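Local atomic coordinates of actinorhodin polyketide putative beta-ketoacyl synthase 2 (Streptomyces coelicolor A3, PDB entry 1TQY), a protein that probably acts with a ketosynthase partner as the chain length factor that helps set the length of the polyketide precursor of actinorhodin. Residues H178-I183 with A263-T268; P347-T352 with A392-R397. All coordinates share one frame; numbering follows the deposited sequence.

Interaction 1. Residues H178-I183 with A263-T268; sequences HARRTI and AGCAST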
loop_
_atom_site.group_PDB
_atom_site.type_symbol
_atom_site.label_atom_id
_atom_site.label_comp_id
_atom_site.label_asym_id
_atom_site.label_seq_id
_atom_site.Cartn_x
_atom_site.Cartn_y
_atom_site.Cartn_z
ATOM N N HIS B 178 8.932 -4.228 6.145
ATOM C CA HIS B 178 8.697 -4.923 4.876
ATOM C C HIS B 178 10.011 -5.006 4.090
ATOM O O HIS B 178 10.292 -5.996 3.404
ATOM C CB HIS B 178 7.628 -4.179 4.060
ATOM C CG HIS B 178 7.190 -4.901 2.821
ATOM N ND1 HIS B 178 5.889 -5.321 2.624
ATOM C CD2 HIS B 178 7.864 -5.237 1.692
ATOM C CE1 HIS B 178 5.782 -5.882 1.430
ATOM N NE2 HIS B 178 6.966 -5.843 0.844
ATOM N N ALA B 179 10.814 -3.952 4.200
ATOM C CA ALA B 179 12.100 -3.919 3.526
ATOM C C ALA B 179 12.997 -4.980 4.139
ATOM O O ALA B 179 13.673 -5.731 3.430
ATOM C CB ALA B 179 12.742 -2.553 3.674
ATOM N N ARG B 180 13.007 -5.036 5.466
ATOM C CA ARG B 180 13.835 -6.019 6.161
ATOM C C ARG B 180 13.537 -7.425 5.653
ATOM O O ARG B 180 14.452 -8.212 5.437
ATOM C CB ARG B 180 13.599 -5.953 7.672
ATOM C CG ARG B 180 14.256 -7.083 8.453
ATOM C CD ARG B 180 14.497 -6.668 9.892
ATOM N NE ARG B 180 14.973 -7.765 10.740
ATOM C CZ ARG B 180 14.182 -8.598 11.409
ATOM N NH1 ARG B 180 12.863 -8.469 11.336
ATOM N NH2 ARG B 180 14.712 -9.551 12.169
ATOM N N ARG B 181 12.259 -7.725 5.451
ATOM C CA ARG B 181 11.851 -9.036 4.970
ATOM C C ARG B 181 12.445 -9.292 3.589
ATOM O O ARG B 181 13.035 -10.340 3.326
ATOM C CB ARG B 181 10.327 -9.101 4.885
ATOM C CG ARG B 181 9.759 -10.479 4.592
ATOM C CD ARG B 181 8.237 -10.475 4.698
ATOM N NE ARG B 181 7.633 -9.711 3.611
ATOM C CZ ARG B 181 6.339 -9.408 3.521
ATOM N NH1 ARG B 181 5.488 -9.800 4.463
ATOM N NH2 ARG B 181 5.896 -8.716 2.476
ATOM N N THR B 182 12.286 -8.309 2.713
ATOM C CA THR B 182 12.777 -8.393 1.349
ATOM C C THR B 182 14.292 -8.629 1.294
ATOM O O THR B 182 14.771 -9.537 0.601
ATOM C CB THR B 182 12.369 -7.119 0.568
ATOM O OG1 THR B 182 10.947 -6.984 0.632
ATOM C CG2 THR B 182 12.783 -7.220 -0.891
ATOM N N ILE B 183 15.043 -7.824 2.031
ATOM C CA ILE B 183 16.488 -7.981 2.087
ATOM C C ILE B 183 16.858 -9.402 2.531
ATOM O O ILE B 183 17.711 -10.067 1.928
ATOM C CB ILE B 183 17.095 -6.965 3.070
ATOM C CG1 ILE B 183 17.011 -5.577 2.444
ATOM C CG2 ILE B 183 18.529 -7.373 3.445
ATOM C CD1 ILE B 183 17.255 -4.450 3.400
ATOM N N ALA B 263 17.015 -4.620 14.233
ATOM C CA ALA B 263 16.964 -5.928 14.881
ATOM C C ALA B 263 15.666 -6.714 14.769
ATOM O O ALA B 263 15.687 -7.909 14.475
ATOM C CB ALA B 263 17.352 -5.777 16.349
ATOM N N GLY B 264 14.541 -6.056 15.028
ATOM C CA GLY B 264 13.262 -6.741 14.950
ATOM C C GLY B 264 12.133 -5.809 14.557
ATOM O O GLY B 264 12.250 -4.585 14.689
ATOM N N CYS B 265 11.038 -6.395 14.073
ATOM C CA CYS B 265 9.853 -5.648 13.635
ATOM C C CYS B 265 8.593 -6.449 13.925
ATOM O O CYS B 265 8.633 -7.674 13.982
ATOM C CB CYS B 265 9.895 -5.405 12.125
ATOM S SG CYS B 265 11.460 -4.763 11.498
ATOM N N ALA B 266 7.471 -5.755 14.079
ATOM C CA ALA B 266 6.200 -6.421 14.330
ATOM C C ALA B 266 5.003 -5.497 14.126
ATOM O O ALA B 266 5.066 -4.303 14.441
ATOM C CB ALA B 266 6.177 -6.990 15.741
ATOM N N SER B 267 3.916 -6.066 13.607
ATOM C CA SER B 267 2.681 -5.330 13.354
ATOM C C SER B 267 1.501 -6.111 13.915
ATOM O O SER B 267 1.399 -7.319 13.704
ATOM C CB SER B 267 2.442 -5.147 11.849
ATOM O OG SER B 267 3.463 -4.377 11.247
ATOM N N THR B 268 0.621 -5.432 14.644
ATOM C CA THR B 268 -0.579 -6.078 15.182
ATOM C C THR B 268 -1.733 -5.144 14.863
ATOM O O THR B 268 -1.518 -4.039 14.368
ATOM C CB THR B 268 -0.534 -6.285 16.723
ATOM O OG1 THR B 268 -0.477 -5.014 17.379
ATOM C CG2 THR B 268 0.668 -7.137 17.138
#
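R180 and C265 carry this contact, an example of a helix reaching a strand through one long side chain. The axes of 178-183 and 263-268 come no closer than 9.4 Å and run at 123° to each other, so the arginine spans the distance. Its CG stands anti to the backbone N (chi1 171°), and the chain then runs extended to NE, delivering the guanidinium to the strand. There the flat group lies over the backbone instead of meeting it end on: the O of A263 and the CA of G264 are both over one face. R180 NH2 comes within 3.0 Å of A263 O, yet the angle is too poor for a hydrogen bond, because the oxygen sits above the plane in which the N-H groups point. The true polar anchor is D291 on helix 281-292, which forms a salt bridge with R180 NH1 and also accepts a hydrogen bond from C265 N, joining the arginine to the strand backbone.

The cysteine lies alongside the aliphatic part. With SG turned next to its own backbone N (chi1 -48°), the sulfur lies 3.9 Å from R180 CD and 4.0 Å from R180 NH1. A classic beta bulge, in which A263 and G264 both face V407, occurs just where the guanidinium rests.

Helix 171-185, a central helix of the thiolase fold, packs A179 and I183 onto strands 189-196 and 238-246, while R180 extends from it to strand 260-269. That strand pairs with strand 402-410 and has helix 281-292 packed against it.

Interaction 2. Residues P347-T352 with A392-R397; sequences PLDVVT and ALVLAR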
loop_
_atom_site.group_PDB
_atom_site.type_symbol
_atom_site.label_atom_id
_atom_site.label_comp_id
_atom_site.label_asym_id
_atom_site.label_seq_id
_atom_site.Cartn_x
_atom_site.Cartn_y
_atom_site.Cartn_z
ATOM N N PRO B 347 9.451 6.447 9.928
ATOM C CA PRO B 347 10.789 6.565 9.347
ATOM C C PRO B 347 11.649 7.630 10.027
ATOM O O PRO B 347 12.822 7.397 10.312
ATOM C CB PRO B 347 10.488 6.882 7.887
ATOM C CG PRO B 347 9.280 6.017 7.637
ATOM C CD PRO B 347 8.431 6.311 8.873
ATOM N N LEU B 348 11.058 8.795 10.297
ATOM C CA LEU B 348 11.795 9.882 10.936
ATOM C C LEU B 348 12.151 9.538 12.386
ATOM O O LEU B 348 13.227 9.895 12.883
ATOM C CB LEU B 348 10.996 11.191 10.879
ATOM C CG LEU B 348 11.814 12.439 11.233
ATOM C CD1 LEU B 348 13.048 12.492 10.346
ATOM C CD2 LEU B 348 10.975 13.700 11.046
ATOM N N ASP B 349 11.243 8.844 13.066
ATOM C CA ASP B 349 11.477 8.415 14.443
ATOM C C ASP B 349 12.669 7.454 14.451
ATOM O O ASP B 349 13.543 7.537 15.318
ATOM C CB ASP B 349 10.224 7.723 14.997
ATOM C CG ASP B 349 9.252 8.701 15.663
ATOM O OD1 ASP B 349 9.368 9.936 15.455
ATOM O OD2 ASP B 349 8.354 8.230 16.398
ATOM N N VAL B 350 12.700 6.550 13.475
ATOM C CA VAL B 350 13.794 5.597 13.351
ATOM C C VAL B 350 15.125 6.330 13.162
ATOM O O VAL B 350 16.128 5.990 13.790
ATOM C CB VAL B 350 13.561 4.638 12.164
ATOM C CG1 VAL B 350 14.837 3.845 11.868
ATOM C CG2 VAL B 350 12.412 3.674 12.507
ATOM N N VAL B 351 15.132 7.334 12.291
ATOM C CA VAL B 351 16.339 8.113 12.046
ATOM C C VAL B 351 16.769 8.812 13.329
ATOM O O VAL B 351 17.947 8.825 13.686
ATOM C CB VAL B 351 16.110 9.190 10.959
ATOM C CG1 VAL B 351 17.315 10.129 10.888
ATOM C CG2 VAL B 351 15.893 8.533 9.612
ATOM N N THR B 352 15.802 9.395 14.028
ATOM C CA THR B 352 16.090 10.108 15.264
ATOM C C THR B 352 16.662 9.156 16.317
ATOM O O THR B 352 17.602 9.514 17.034
ATOM C CB THR B 352 14.821 10.804 15.771
ATOM O OG1 THR B 352 14.241 11.554 14.692
ATOM C CG2 THR B 352 15.146 11.759 16.900
ATOM N N ALA B 392 17.185 0.741 21.032
ATOM C CA ALA B 392 16.025 1.603 21.086
ATOM C C ALA B 392 14.813 0.903 20.506
ATOM O O ALA B 392 14.941 0.098 19.581
ATOM C CB ALA B 392 16.298 2.886 20.308
ATOM N N LEU B 393 13.644 1.187 21.078
ATOM C CA LEU B 393 12.383 0.640 20.583
ATOM C C LEU B 393 11.632 1.842 20.005
ATOM O O LEU B 393 11.560 2.897 20.636
ATOM C CB LEU B 393 11.546 0.010 21.716
ATOM C CG LEU B 393 10.114 -0.389 21.311
ATOM C CD1 LEU B 393 10.154 -1.612 20.420
ATOM C CD2 LEU B 393 9.253 -0.679 22.557
ATOM N N VAL B 394 11.108 1.686 18.793
ATOM C CA VAL B 394 10.350 2.740 18.119
ATOM C C VAL B 394 8.929 2.221 17.930
ATOM O O VAL B 394 8.727 1.088 17.494
ATOM C CB VAL B 394 10.968 3.100 16.738
ATOM C CG1 VAL B 394 10.126 4.179 16.042
ATOM C CG2 VAL B 394 12.397 3.613 16.931
ATOM N N LEU B 395 7.951 3.054 18.266
ATOM C CA LEU B 395 6.536 2.690 18.181
ATOM C C LEU B 395 5.736 3.618 17.276
ATOM O O LEU B 395 6.001 4.815 17.214
ATOM C CB LEU B 395 5.922 2.747 19.577
ATOM C CG LEU B 395 6.610 1.874 20.621
ATOM C CD1 LEU B 395 5.904 2.001 21.956
ATOM C CD2 LEU B 395 6.594 0.438 20.132
ATOM N N ALA B 396 4.736 3.073 16.597
ATOM C CA ALA B 396 3.899 3.900 15.741
ATOM C C ALA B 396 2.522 3.283 15.676
ATOM O O ALA B 396 2.393 2.066 15.663
ATOM C CB ALA B 396 4.487 3.987 14.334
ATOM N N ARG B 397 1.481 4.108 15.682
ATOM C CA ARG B 397 0.140 3.553 15.565
ATOM C C ARG B 397 -0.552 4.250 14.430
ATOM O O ARG B 397 -0.230 5.383 14.094
ATOM C CB ARG B 397 -0.690 3.762 16.827
ATOM C CG ARG B 397 -0.078 3.189 18.068
ATOM C CD ARG B 397 0.014 4.275 19.113
ATOM N NE ARG B 397 -1.083 4.183 20.051
ATOM C CZ ARG B 397 -1.353 5.072 21.001
ATOM N NH1 ARG B 397 -0.612 6.164 21.166
ATOM N NH2 ARG B 397 -2.368 4.833 21.806
HETATM O O HOH W 1 6.700 6.327 15.095
#
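V394 presses its CG1 against both D349 and V350, and this small apolar cluster is the tight half of the contact. The CG1 of V394 is anti to its backbone N (chi1 178°) and reaches the CB of D349 at 3.7 Å, so it is the methylene of the aspartate, not its carboxylate, that serves as packing surface. On V350 the same methyl meets CG2 at 4.2 Å. Helix and strand run almost antiparallel, at 165°, and their axes come to 8.6 Å, close enough for short side chains to bridge the gap.

The looser half lies toward L395 and is polar. D349 OD2 stands 4.2 Å from L395 O; both atoms are acceptors and cannot bond to each other, and a water bridges them, donating one hydrogen bond to D349 OD2 (2.8 Å) and another to L395 O (2.7 Å). The same carboxylate oxygen forms a salt bridge with K335, which would offset the buried charge, while the water couples it to the strand. Although hydrated here, the site is enclosed: every touching residue is buried.

Helix 345-359 belongs to the central helical layer of the thiolase fold. V350 packs on L173 and L176 of helix 171-185, V394 and A396 also touch L173, and L348 and V351 lie against A240 of strand 238-246. Across strand 391-398, L393 and L395 meet helix 310-324, and the strand itself pairs with strands 301-303 and 402-410.

Followed from the N terminus, the chain closes interaction 1 first, when strand 260-269 returns to helix 171-185 after a loop of 79 residues that includes strands 189-196 and 238-246. Interaction 2 opens only later, on helix 345-359, and closes 39 residues on at strand 391-398, so the two loops are in series, neither nested nor crossed. The centres of interactions 1 and 2 lie 13 Å apart. Their nearest atoms are about 7 Å apart, without touching. Strand 402-410 pairs with both 260-269 and 391-398, so it lies between the two strand segments. Helices 171-185 and 345-359 pack against each other, and both also reach strand 238-246.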